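Long-range contacts in putative C39-like peptidase (PDB 3ERV), which is of unproven function but is probably a papain-like cysteine peptidase of the C39 type, possibly acting at the membrane: residues V52-A56 with K68-A72; M58-I64 with K118-N122; V32-V37 with V139-P144. All blocks are in the same frame, centred on the assembly; numbering follows the deposited sequence.

Contact 1 of 3, residues V52-A56 with K68-A72; sequences VTSLA and KMKLA
Leu-71 drives its CD1 methyl against the backbone of helix 50-61, 3.5 Å from Val-52 O and the same distance from Ala-56 N. A helical hydrogen bond joins that carbonyl to that amide, so the methyl lies against one turn of the helix. Ala-56 has little bulk to keep it off, and its CB touches Leu-71 CD1 at 3.6 Å. One turn back, Val-52 CB meets Leu-71 CB at 3.9 Å, while its CG2 reaches Ala-72 CB at 4.0 Å.

Packing is thinner on the side of Lys-68. Its CG sits between the backbone N and the carbonyl carbon (chi1 77°), and the chain then runs extended beside Thr-53, both side chains pointing the same way. Lys-68 CB and CD each lie 3.9 Å from Thr-53 OG1, whose hydrogen bond goes to Gly-49 O. The ammonium group leaves the partly exposed edge to form a salt bridge with Glu-45 and a hydrogen bond to Gln-41 O.

The segment axes cross at 127°, 8.6 Å apart. Helix 68-74 thus packs on helix 50-61, which begins at Cys-50, the residue that would be the nucleophile of a papain-like Cys-His-Asp triad with His-178 and Asp-194.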
ATOM      1  N   VAL A  52      -4.592  -3.940  -2.909  1.00 40.05           N
ATOM      2  CA  VAL A  52      -4.617  -5.397  -3.035  1.00 40.99           C
ATOM      3  C   VAL A  52      -3.645  -5.881  -4.129  1.00 41.52           C
ATOM      4  O   VAL A  52      -3.141  -7.012  -4.074  1.00 41.28           O
ATOM      5  CB  VAL A  52      -6.043  -5.999  -3.248  1.00 39.80           C
ATOM      6  CG1 VAL A  52      -6.984  -5.692  -2.041  1.00 38.61           C
ATOM      7  CG2 VAL A  52      -6.693  -5.587  -4.615  1.00 39.42           C
ATOM      8  N   THR A  53      -3.416  -5.047  -5.135  1.00 41.24           N
ATOM      9  CA  THR A  53      -2.512  -5.439  -6.225  1.00 40.70           C
ATOM     10  C   THR A  53      -1.051  -5.434  -5.763  1.00 41.09           C
ATOM     11  O   THR A  53      -0.307  -6.355  -6.124  1.00 42.09           O
ATOM     12  CB  THR A  53      -2.722  -4.568  -7.504  1.00 41.71           C
ATOM     13  OG1 THR A  53      -4.088  -4.677  -7.930  1.00 41.83           O
ATOM     14  CG2 THR A  53      -1.844  -5.056  -8.641  1.00 39.01           C
ATOM     15  N   SER A  54      -0.642  -4.403  -4.983  1.00 41.23           N
ATOM     16  CA  SER A  54       0.683  -4.356  -4.329  1.00 41.27           C
ATOM     17  C   SER A  54       0.885  -5.521  -3.338  1.00 40.38           C
ATOM     18  O   SER A  54       1.962  -6.153  -3.259  1.00 40.18           O
ATOM     19  CB  SER A  54       0.864  -3.033  -3.555  1.00 41.74           C
ATOM     20  OG  SER A  54       0.835  -1.870  -4.425  1.00 41.47           O
ATOM     21  N   LEU A  55      -0.162  -5.775  -2.567  1.00 38.67           N
ATOM     22  CA  LEU A  55      -0.165  -6.894  -1.689  1.00 39.15           C
ATOM     23  C   LEU A  55       0.003  -8.201  -2.477  1.00 38.89           C
ATOM     24  O   LEU A  55       0.769  -9.044  -2.053  1.00 40.52           O
ATOM     25  CB  LEU A  55      -1.430  -6.929  -0.800  1.00 38.63           C
ATOM     26  CG  LEU A  55      -1.355  -8.101   0.214  1.00 39.28           C
ATOM     27  CD1 LEU A  55      -0.176  -7.922   1.214  1.00 36.74           C
ATOM     28  CD2 LEU A  55      -2.722  -8.298   0.961  1.00 36.96           C
ATOM     29  N   ALA A  56      -0.680  -8.353  -3.615  1.00 37.97           N
ATOM     30  CA  ALA A  56      -0.510  -9.544  -4.434  1.00 38.27           C
ATOM     31  C   ALA A  56       0.947  -9.796  -4.894  1.00 39.50           C
ATOM     32  O   ALA A  56       1.507 -10.886  -4.700  1.00 39.56           O
ATOM     33  CB  ALA A  56      -1.521  -9.546  -5.630  1.00 36.58           C
ATOM     34  N   LYS A  68      -4.621 -10.812  -7.569  1.00 46.98           N
ATOM     35  CA  LYS A  68      -5.277  -9.609  -7.117  1.00 45.99           C
ATOM     36  C   LYS A  68      -6.810  -9.729  -6.986  1.00 44.68           C
ATOM     37  O   LYS A  68      -7.389  -9.029  -6.164  1.00 45.28           O
ATOM     38  CB  LYS A  68      -4.926  -8.448  -8.043  1.00 46.58           C
ATOM     39  CG  LYS A  68      -5.685  -8.466  -9.382  1.00 43.61           C
ATOM     40  CD  LYS A  68      -4.988  -7.519 -10.416  1.00 42.93           C
ATOM     41  CE  LYS A  68      -5.890  -7.317 -11.618  1.00 40.66           C
ATOM     42  NZ  LYS A  68      -5.161  -6.917 -12.841  1.00 45.03           N
ATOM     43  N   MET A  69      -7.463 -10.569  -7.798  1.00 43.20           N
ATOM     44  CA  MET A  69      -8.918 -10.718  -7.738  1.00 41.95           C
ATOM     45  C   MET A  69      -9.360 -11.442  -6.464  1.00 41.94           C
ATOM     46  O   MET A  69     -10.397 -11.125  -5.854  1.00 41.33           O
ATOM     47  CB  MET A  69      -9.465 -11.463  -8.989  1.00 41.43           C
ATOM     48  CG  MET A  69      -9.080 -10.788 -10.379  1.00 42.63           C
ATOM     49  SD  MET A  69      -9.693  -9.093 -10.431  1.00 36.91           S
ATOM     50  CE  MET A  69     -11.436  -9.396 -10.015  1.00 41.31           C
ATOM     51  N   LYS A  70      -8.594 -12.442  -6.053  1.00 40.73           N
ATOM     52  CA  LYS A  70      -8.935 -13.133  -4.812  1.00 41.32           C
ATOM     53  C   LYS A  70      -8.754 -12.178  -3.632  1.00 39.44           C
ATOM     54  O   LYS A  70      -9.563 -12.119  -2.721  1.00 38.43           O
ATOM     55  CB  LYS A  70      -8.072 -14.404  -4.642  1.00 41.76           C
ATOM     56  CG  LYS A  70      -8.407 -15.202  -3.374  1.00 45.84           C
ATOM     57  CD  LYS A  70      -8.421 -16.731  -3.703  1.00 55.62           C
ATOM     58  CE  LYS A  70      -8.661 -17.641  -2.484  1.00 57.71           C
ATOM     59  NZ  LYS A  70      -7.544 -17.581  -1.489  1.00 60.80           N
ATOM     60  N   LEU A  71      -7.688 -11.392  -3.663  1.00 39.42           N
ATOM     61  CA  LEU A  71      -7.419 -10.463  -2.572  1.00 39.69           C
ATOM     62  C   LEU A  71      -8.478  -9.348  -2.532  1.00 39.77           C
ATOM     63  O   LEU A  71      -8.865  -8.857  -1.432  1.00 38.17           O
ATOM     64  CB  LEU A  71      -6.004  -9.850  -2.697  1.00 39.53           C
ATOM     65  CG  LEU A  71      -4.878 -10.898  -2.567  1.00 41.89           C
ATOM     66  CD1 LEU A  71      -3.542 -10.195  -2.724  1.00 42.06           C
ATOM     67  CD2 LEU A  71      -4.931 -11.618  -1.201  1.00 39.47           C
ATOM     68  N   ALA A  72      -8.913  -8.942  -3.728  1.00 38.81           N
ATOM     69  CA  ALA A  72      -9.956  -7.926  -3.831  1.00 38.30           C
ATOM     70  C   ALA A  72     -11.284  -8.415  -3.232  1.00 39.05           C
ATOM     71  O   ALA A  72     -12.049  -7.620  -2.673  1.00 40.42           O
ATOM     72  CB  ALA A  72     -10.156  -7.514  -5.249  1.00 37.55           C
TER

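Contact 2 of 3, residues M58-I64 with K118-N122; sequences MLQYAGI and KYLPN
Leu-59 and Leu-120 lie alongside each other, running opposite ways, a pairing that brings Leu-59 CD2 to 3.7 Å from Leu-120 CD1. The other branch of Leu-59 turns to the neighbouring aromatic residue: the leucine side chain stands roughly perpendicular to that of the tyrosine, with Leu-59 CD1 4.0 Å from Tyr-119 CD2. One leucine thus serves two partners, a methyl for each.

Ile-64 divides its branches in the same manner, its chi1 of -51° sending one to each partner. Its CG2 meets Tyr-119 CD1 at 3.5 Å, and the ring is therefore touched at CD2 by Leu-59 and at CD1 by Ile-64, the two ring carbons next to CG. Its CD1, at the end of the other branch, lies 3.7 Å from Leu-120 CD2.

Ile-64 owes its place to a Schellman motif that closes helix 50-61: Gly-63 takes a positive phi of 106°, Gly-63 N bonds back to Gln-60 O and Ile-64 N to Leu-59 O. The chain turns out of the helix there and presents Ile-64 to the end of helix 109-119. Just before the glycine, Ala-62 CB touches Leu-120 CD1 at 4.0 Å, and one turn earlier the Met-58 methyl CE approaches the same atom more distantly.

Tyr-119 is amphipathic in use, its ring packed among aliphatic carbons while its OH hydrogen-bonds to Glu-74 and Lys-70. A weak bond from Lys-118 NZ, 3.3 Å from Tyr-119 OH, adds to this partly exposed polar margin, where the clustered charges would probably polarise the phenol.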
ATOM      1  N   MET A  58       3.653  -8.686  -3.409  1.00 41.78           N
ATOM      2  CA  MET A  58       4.415  -9.026  -2.198  1.00 41.19           C
ATOM      3  C   MET A  58       4.221 -10.479  -1.829  1.00 41.74           C
ATOM      4  O   MET A  58       5.211 -11.218  -1.601  1.00 43.11           O
ATOM      5  CB  MET A  58       3.983  -8.128  -1.005  1.00 41.53           C
ATOM      6  CG  MET A  58       4.891  -8.145   0.323  1.00 40.41           C
ATOM      7  SD  MET A  58       4.083  -7.693   1.908  1.00 31.37           S
ATOM      8  CE  MET A  58       3.220  -9.263   2.177  1.00 39.86           C
ATOM      9  N   LEU A  59       2.951 -10.898  -1.760  1.00 41.40           N
ATOM     10  CA  LEU A  59       2.615 -12.303  -1.428  1.00 40.39           C
ATOM     11  C   LEU A  59       3.211 -13.336  -2.414  1.00 40.45           C
ATOM     12  O   LEU A  59       3.753 -14.363  -1.986  1.00 40.83           O
ATOM     13  CB  LEU A  59       1.085 -12.464  -1.382  1.00 38.82           C
ATOM     14  CG  LEU A  59       0.443 -11.819  -0.117  1.00 39.31           C
ATOM     15  CD1 LEU A  59      -1.077 -12.025  -0.100  1.00 37.40           C
ATOM     16  CD2 LEU A  59       1.084 -12.417   1.138  1.00 38.49           C
ATOM     17  N   GLN A  60       3.066 -13.087  -3.718  1.00 40.07           N
ATOM     18  CA  GLN A  60       3.730 -13.894  -4.754  1.00 41.82           C
ATOM     19  C   GLN A  60       5.232 -14.038  -4.538  1.00 42.61           C
ATOM     20  O   GLN A  60       5.764 -15.162  -4.569  1.00 44.09           O
ATOM     21  CB  GLN A  60       3.467 -13.320  -6.162  1.00 41.39           C
ATOM     22  CG  GLN A  60       2.064 -13.530  -6.569  1.00 43.05           C
ATOM     23  CD  GLN A  60       1.740 -12.940  -7.920  1.00 49.89           C
ATOM     24  OE1 GLN A  60       2.635 -12.460  -8.643  1.00 47.39           O
ATOM     25  NE2 GLN A  60       0.437 -12.975  -8.287  1.00 48.38           N
ATOM     26  N   TYR A  61       5.929 -12.916  -4.351  1.00 42.52           N
ATOM     27  CA  TYR A  61       7.379 -12.978  -4.105  1.00 43.03           C
ATOM     28  C   TYR A  61       7.698 -13.760  -2.831  1.00 43.62           C
ATOM     29  O   TYR A  61       8.709 -14.434  -2.755  1.00 44.05           O
ATOM     30  CB  TYR A  61       7.943 -11.583  -3.910  1.00 42.70           C
ATOM     31  CG  TYR A  61       9.432 -11.465  -4.049  1.00 42.16           C
ATOM     32  CD1 TYR A  61      10.065 -11.805  -5.248  1.00 39.62           C
ATOM     33  CD2 TYR A  61      10.207 -10.977  -2.990  1.00 39.62           C
ATOM     34  CE1 TYR A  61      11.444 -11.619  -5.397  1.00 43.11           C
ATOM     35  CE2 TYR A  61      11.586 -10.825  -3.106  1.00 39.35           C
ATOM     36  CZ  TYR A  61      12.188 -11.133  -4.310  1.00 42.32           C
ATOM     37  OH  TYR A  61      13.521 -10.960  -4.431  1.00 45.89           O
ATOM     38  N   ALA A  62       6.839 -13.649  -1.831  1.00 44.23           N
ATOM     39  CA  ALA A  62       7.004 -14.445  -0.613  1.00 44.09           C
ATOM     40  C   ALA A  62       6.712 -15.949  -0.818  1.00 45.18           C
ATOM     41  O   ALA A  62       6.902 -16.731   0.103  1.00 45.98           O
ATOM     42  CB  ALA A  62       6.146 -13.874   0.505  1.00 43.02           C
ATOM     43  N   GLY A  63       6.249 -16.360  -2.008  1.00 44.31           N
ATOM     44  CA  GLY A  63       6.012 -17.765  -2.241  1.00 43.50           C
ATOM     45  C   GLY A  63       4.549 -18.199  -2.254  1.00 43.96           C
ATOM     46  O   GLY A  63       4.252 -19.382  -2.408  1.00 42.34           O
ATOM     47  N   ILE A  64       3.617 -17.253  -2.111  1.00 44.07           N
ATOM     48  CA  ILE A  64       2.194 -17.617  -2.066  1.00 43.50           C
ATOM     49  C   ILE A  64       1.584 -17.577  -3.474  1.00 43.93           C
ATOM     50  O   ILE A  64       1.808 -16.600  -4.213  1.00 43.45           O
ATOM     51  CB  ILE A  64       1.387 -16.651  -1.142  1.00 43.97           C
ATOM     52  CG1 ILE A  64       2.065 -16.527   0.236  1.00 43.71           C
ATOM     53  CG2 ILE A  64      -0.130 -17.076  -1.096  1.00 43.01           C
ATOM     54  CD1 ILE A  64       2.138 -17.853   1.015  1.00 44.89           C
ATOM     55  N   LYS A 118      -3.655 -13.700   6.646  1.00 48.67           N
ATOM     56  CA  LYS A 118      -4.402 -14.846   6.190  1.00 48.17           C
ATOM     57  C   LYS A 118      -3.438 -15.778   5.441  1.00 48.00           C
ATOM     58  O   LYS A 118      -3.497 -17.012   5.561  1.00 47.29           O
ATOM     59  CB  LYS A 118      -5.548 -14.429   5.256  1.00 48.41           C
ATOM     60  CG  LYS A 118      -6.476 -15.585   4.885  1.00 52.68           C
ATOM     61  CD  LYS A 118      -7.457 -15.278   3.726  1.00 59.60           C
ATOM     62  CE  LYS A 118      -8.197 -16.543   3.270  1.00 61.65           C
ATOM     63  NZ  LYS A 118      -7.529 -17.150   2.067  1.00 66.91           N
ATOM     64  N   TYR A 119      -2.541 -15.176   4.669  1.00 46.29           N
ATOM     65  CA  TYR A 119      -1.676 -15.950   3.791  1.00 45.88           C
ATOM     66  C   TYR A 119      -0.284 -16.213   4.400  1.00 45.27           C
ATOM     67  O   TYR A 119       0.371 -17.176   4.028  1.00 45.71           O
ATOM     68  CB  TYR A 119      -1.518 -15.221   2.449  1.00 44.04           C
ATOM     69  CG  TYR A 119      -2.750 -15.287   1.643  1.00 45.30           C
ATOM     70  CD1 TYR A 119      -2.971 -16.354   0.770  1.00 44.32           C
ATOM     71  CD2 TYR A 119      -3.751 -14.323   1.783  1.00 43.60           C
ATOM     72  CE1 TYR A 119      -4.129 -16.420   0.065  1.00 46.62           C
ATOM     73  CE2 TYR A 119      -4.902 -14.397   1.069  1.00 42.54           C
ATOM     74  CZ  TYR A 119      -5.078 -15.432   0.221  1.00 44.60           C
ATOM     75  OH  TYR A 119      -6.235 -15.490  -0.484  1.00 48.28           O
ATOM     76  N   LEU A 120       0.157 -15.340   5.291  1.00 44.41           N
ATOM     77  CA  LEU A 120       1.443 -15.491   5.978  1.00 45.56           C
ATOM     78  C   LEU A 120       1.258 -15.335   7.517  1.00 46.36           C
ATOM     79  O   LEU A 120       1.763 -14.370   8.132  1.00 46.06           O
ATOM     80  CB  LEU A 120       2.430 -14.445   5.459  1.00 44.83           C
ATOM     81  CG  LEU A 120       2.836 -14.502   3.970  1.00 44.99           C
ATOM     82  CD1 LEU A 120       3.642 -13.223   3.617  1.00 44.40           C
ATOM     83  CD2 LEU A 120       3.632 -15.764   3.649  1.00 45.25           C
ATOM     84  N   PRO A 121       0.499 -16.258   8.133  1.00 47.61           N
ATOM     85  CA  PRO A 121       0.137 -16.063   9.555  1.00 48.70           C
ATOM     86  C   PRO A 121       1.335 -15.906  10.464  1.00 49.69           C
ATOM     87  O   PRO A 121       1.269 -15.187  11.466  1.00 49.74           O
ATOM     88  CB  PRO A 121      -0.658 -17.319   9.909  1.00 48.69           C
ATOM     89  CG  PRO A 121      -0.392 -18.311   8.789  1.00 48.05           C
ATOM     90  CD  PRO A 121      -0.103 -17.472   7.560  1.00 46.94           C
ATOM     91  N   ASN A 122       2.453 -16.508  10.090  1.00 50.78           N
ATOM     92  CA  ASN A 122       3.621 -16.433  10.955  1.00 52.48           C
ATOM     93  C   ASN A 122       4.766 -15.553  10.459  1.00 52.40           C
ATOM     94  O   ASN A 122       5.775 -15.414  11.159  1.00 53.26           O
ATOM     95  CB  ASN A 122       4.087 -17.859  11.211  1.00 53.46           C
ATOM     96  CG  ASN A 122       2.969 -18.682  11.820  1.00 57.23           C
ATOM     97  OD1 ASN A 122       2.364 -18.242  12.811  1.00 60.04           O
ATOM     98  ND2 ASN A 122       2.615 -19.811  11.189  1.00 57.31           N
TER

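Contact 3 of 3, residues V32-V37 with V139-P144; sequences VILSNV and VKAGQP. With EDO (1,2-ethanediol), chain C.
Leu-34 packs on the bare backbone of a helix-ending Schellman motif, whose positive phi of 105° suits Gly-142. The glycine N bonds back to Val-139 O as helix 132-140 finishes. Leu-34 CD2 rests 3.7 Å from Gly-142 CA and equally close to Val-139 O. The second methyl, Leu-34 CD1, goes further along the chain to lie 3.5 Å from Pro-144 N and beside the proline ring, at 3.8 Å from Pro-144 CD. The leucine therefore spans the turn with one methyl on the glycine and the other on the proline. Its CG, anti to the carbonyl carbon (chi1 -59°), carries both methyls across to this turn.

Two valines flank Leu-34. Val-32 and Val-139 pass side by side with their ends pointing opposite ways, their CG1 methyls 4.0 Å apart, while the other methyl of Val-32 lies against the aliphatic chain of Lys-140. That chain is bent along its length and lies roughly perpendicular to Val-32 on the solvent side. Val-37, brought round by a type I beta turn from Leu-34, sets its CG2 4.0 Å from Pro-144 CG. At the outer side of the turn an ethanediol, probably a crystallisation additive, donates through O1 to Ser-35 O at 2.9 Å.

Strand 32-33 pairs antiparallel with strand 177-185, whose Tyr-185 touches both Val-32 and Lys-140. Tyr-61 of helix 50-61 packs on Leu-34, Val-37 and Pro-144, and strand 220-223 meets Pro-144 through Tyr-223.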
ATOM      1  N   VAL A  32      20.426  -0.956  -3.627  1.00 70.21           N
ATOM      2  CA  VAL A  32      19.735  -2.220  -3.489  1.00 67.70           C
ATOM      3  C   VAL A  32      18.449  -2.256  -4.316  1.00 65.66           C
ATOM      4  O   VAL A  32      17.663  -1.305  -4.283  1.00 64.34           O
ATOM      5  CB  VAL A  32      19.422  -2.503  -2.022  1.00 67.98           C
ATOM      6  CG1 VAL A  32      18.703  -3.840  -1.884  1.00 67.63           C
ATOM      7  CG2 VAL A  32      20.706  -2.516  -1.249  1.00 68.39           C
ATOM      8  N   ILE A  33      18.257  -3.345  -5.070  1.00 62.72           N
ATOM      9  CA  ILE A  33      16.991  -3.552  -5.762  1.00 60.40           C
ATOM     10  C   ILE A  33      16.576  -5.026  -5.892  1.00 58.26           C
ATOM     11  O   ILE A  33      17.375  -5.876  -6.290  1.00 56.91           O
ATOM     12  CB  ILE A  33      16.978  -2.907  -7.146  1.00 61.15           C
ATOM     13  CG1 ILE A  33      15.606  -3.110  -7.783  1.00 61.06           C
ATOM     14  CG2 ILE A  33      18.103  -3.488  -8.022  1.00 61.32           C
ATOM     15  CD1 ILE A  33      15.119  -1.894  -8.475  1.00 64.13           C
ATOM     16  N   LEU A  34      15.312  -5.297  -5.551  1.00 55.33           N
ATOM     17  CA  LEU A  34      14.734  -6.627  -5.624  1.00 52.95           C
ATOM     18  C   LEU A  34      13.991  -6.664  -6.948  1.00 52.75           C
ATOM     19  O   LEU A  34      12.744  -6.577  -7.013  1.00 51.33           O
ATOM     20  CB  LEU A  34      13.775  -6.842  -4.440  1.00 52.69           C
ATOM     21  CG  LEU A  34      14.364  -6.701  -3.028  1.00 49.78           C
ATOM     22  CD1 LEU A  34      13.254  -6.774  -2.009  1.00 48.60           C
ATOM     23  CD2 LEU A  34      15.444  -7.773  -2.699  1.00 50.75           C
ATOM     24  N   SER A  35      14.770  -6.805  -8.017  1.00 51.53           N
ATOM     25  CA  SER A  35      14.257  -6.566  -9.344  1.00 50.28           C
ATOM     26  C   SER A  35      13.396  -7.731  -9.839  1.00 48.46           C
ATOM     27  O   SER A  35      12.739  -7.616 -10.862  1.00 47.89           O
ATOM     28  CB  SER A  35      15.427  -6.269 -10.290  1.00 51.35           C
ATOM     29  OG  SER A  35      16.329  -7.365 -10.323  1.00 55.35           O
ATOM     30  N   ASN A  36      13.339  -8.836  -9.093  1.00 46.70           N
ATOM     31  CA  ASN A  36      12.473  -9.956  -9.520  1.00 45.60           C
ATOM     32  C   ASN A  36      11.160 -10.112  -8.775  1.00 44.61           C
ATOM     33  O   ASN A  36      10.441 -11.144  -8.909  1.00 43.92           O
ATOM     34  CB  ASN A  36      13.249 -11.287  -9.650  1.00 44.07           C
ATOM     35  CG  ASN A  36      14.126 -11.302 -10.895  1.00 48.83           C
ATOM     36  OD1 ASN A  36      14.054 -10.361 -11.721  1.00 49.85           O
ATOM     37  ND2 ASN A  36      14.913 -12.372 -11.082  1.00 46.00           N
ATOM     38  N   VAL A  37      10.840  -9.081  -8.006  1.00 43.69           N
ATOM     39  CA  VAL A  37       9.501  -8.939  -7.444  1.00 43.50           C
ATOM     40  C   VAL A  37       8.568  -8.924  -8.666  1.00 43.62           C
ATOM     41  O   VAL A  37       8.771  -8.145  -9.596  1.00 43.20           O
ATOM     42  CB  VAL A  37       9.378  -7.603  -6.591  1.00 43.85           C
ATOM     43  CG1 VAL A  37       7.898  -7.264  -6.245  1.00 43.25           C
ATOM     44  CG2 VAL A  37      10.298  -7.683  -5.342  1.00 40.58           C
ATOM     45  N   VAL A 139      14.142  -4.222   2.799  1.00 49.48           N
ATOM     46  CA  VAL A 139      14.452  -4.403   1.391  1.00 50.19           C
ATOM     47  C   VAL A 139      15.848  -4.997   1.234  1.00 51.92           C
ATOM     48  O   VAL A 139      16.090  -5.929   0.454  1.00 51.22           O
ATOM     49  CB  VAL A 139      14.396  -3.050   0.666  1.00 51.04           C
ATOM     50  CG1 VAL A 139      14.895  -3.198  -0.795  1.00 49.70           C
ATOM     51  CG2 VAL A 139      12.957  -2.445   0.773  1.00 48.35           C
ATOM     52  N   LYS A 140      16.785  -4.460   1.999  1.00 53.60           N
ATOM     53  CA  LYS A 140      18.145  -4.955   1.908  1.00 55.16           C
ATOM     54  C   LYS A 140      18.153  -6.415   2.390  1.00 54.78           C
ATOM     55  O   LYS A 140      18.860  -7.245   1.832  1.00 54.59           O
ATOM     56  CB  LYS A 140      19.062  -4.088   2.775  1.00 55.97           C
ATOM     57  CG  LYS A 140      20.355  -4.759   3.083  1.00 59.82           C
ATOM     58  CD  LYS A 140      21.413  -4.198   2.228  1.00 64.83           C
ATOM     59  CE  LYS A 140      22.238  -3.282   3.096  1.00 68.98           C
ATOM     60  NZ  LYS A 140      23.359  -4.054   3.733  1.00 71.77           N
ATOM     61  N   ALA A 141      17.354  -6.742   3.406  1.00 54.14           N
ATOM     62  CA  ALA A 141      17.299  -8.149   3.832  1.00 53.70           C
ATOM     63  C   ALA A 141      16.559  -9.035   2.808  1.00 52.98           C
ATOM     64  O   ALA A 141      16.525 -10.258   2.937  1.00 54.07           O
ATOM     65  CB  ALA A 141      16.687  -8.284   5.215  1.00 53.14           C
ATOM     66  N   GLY A 142      15.986  -8.432   1.777  1.00 51.88           N
ATOM     67  CA  GLY A 142      15.385  -9.222   0.708  1.00 50.49           C
ATOM     68  C   GLY A 142      13.866  -9.257   0.719  1.00 50.32           C
ATOM     69  O   GLY A 142      13.238  -9.998  -0.063  1.00 50.12           O
ATOM     70  N   GLN A 143      13.258  -8.487   1.619  1.00 49.43           N
ATOM     71  CA  GLN A 143      11.781  -8.436   1.720  1.00 48.80           C
ATOM     72  C   GLN A 143      11.231  -7.063   1.297  1.00 47.37           C
ATOM     73  O   GLN A 143      11.445  -6.060   1.992  1.00 47.72           O
ATOM     74  CB  GLN A 143      11.268  -8.793   3.132  1.00 48.46           C
ATOM     75  CG  GLN A 143      11.448 -10.268   3.513  1.00 50.97           C
ATOM     76  CD  GLN A 143      12.900 -10.599   3.616  1.00 56.41           C
ATOM     77  OE1 GLN A 143      13.645  -9.949   4.375  1.00 58.99           O
ATOM     78  NE2 GLN A 143      13.344 -11.569   2.824  1.00 57.20           N
ATOM     79  N   PRO A 144      10.515  -7.028   0.169  1.00 46.37           N
ATOM     80  CA  PRO A 144       9.917  -5.763  -0.308  1.00 45.86           C
ATOM     81  C   PRO A 144       8.766  -5.324   0.620  1.00 46.10           C
ATOM     82  O   PRO A 144       8.269  -6.122   1.449  1.00 45.84           O
ATOM     83  CB  PRO A 144       9.377  -6.130  -1.703  1.00 44.43           C
ATOM     84  CG  PRO A 144       9.008  -7.607  -1.607  1.00 46.46           C
ATOM     85  CD  PRO A 144      10.019  -8.211  -0.577  1.00 45.76           C
TER
HETATM   86  C1  EDO C   3      10.781  -8.259 -13.532  1.00 54.61           C
HETATM   87  O1  EDO C   3      12.117  -8.790 -13.390  1.00 53.08           O
HETATM   88  C2  EDO C   3       9.837  -8.817 -12.452  1.00 55.11           C
HETATM   89  O2  EDO C   3       8.950  -9.807 -12.975  1.00 55.68           O

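How the contacts relate
All three contacts rest on aliphatic packing, with charged groups at the partly exposed or solvent edges, but their depth differs. Contact 1 is the buried one, helix on helix; contacts 2 and 3 are only partly buried and each exploits a glycine-closed helix end. Helix 50-61 serves contacts 1 and 2 directly. Those two merge: Leu-71 CD2 packs 3.6 Å from Tyr-119 CE2 and 4.0 Å from Leu-59 CD1. Contact 3 stays apart from contact 1, about 7 Å between nearest atoms, yet joins contact 2 through Tyr-61, whose CE2 lies 3.6 Å from Gly-142 O. The same helix thus links helical packing to the antiparallel sheet.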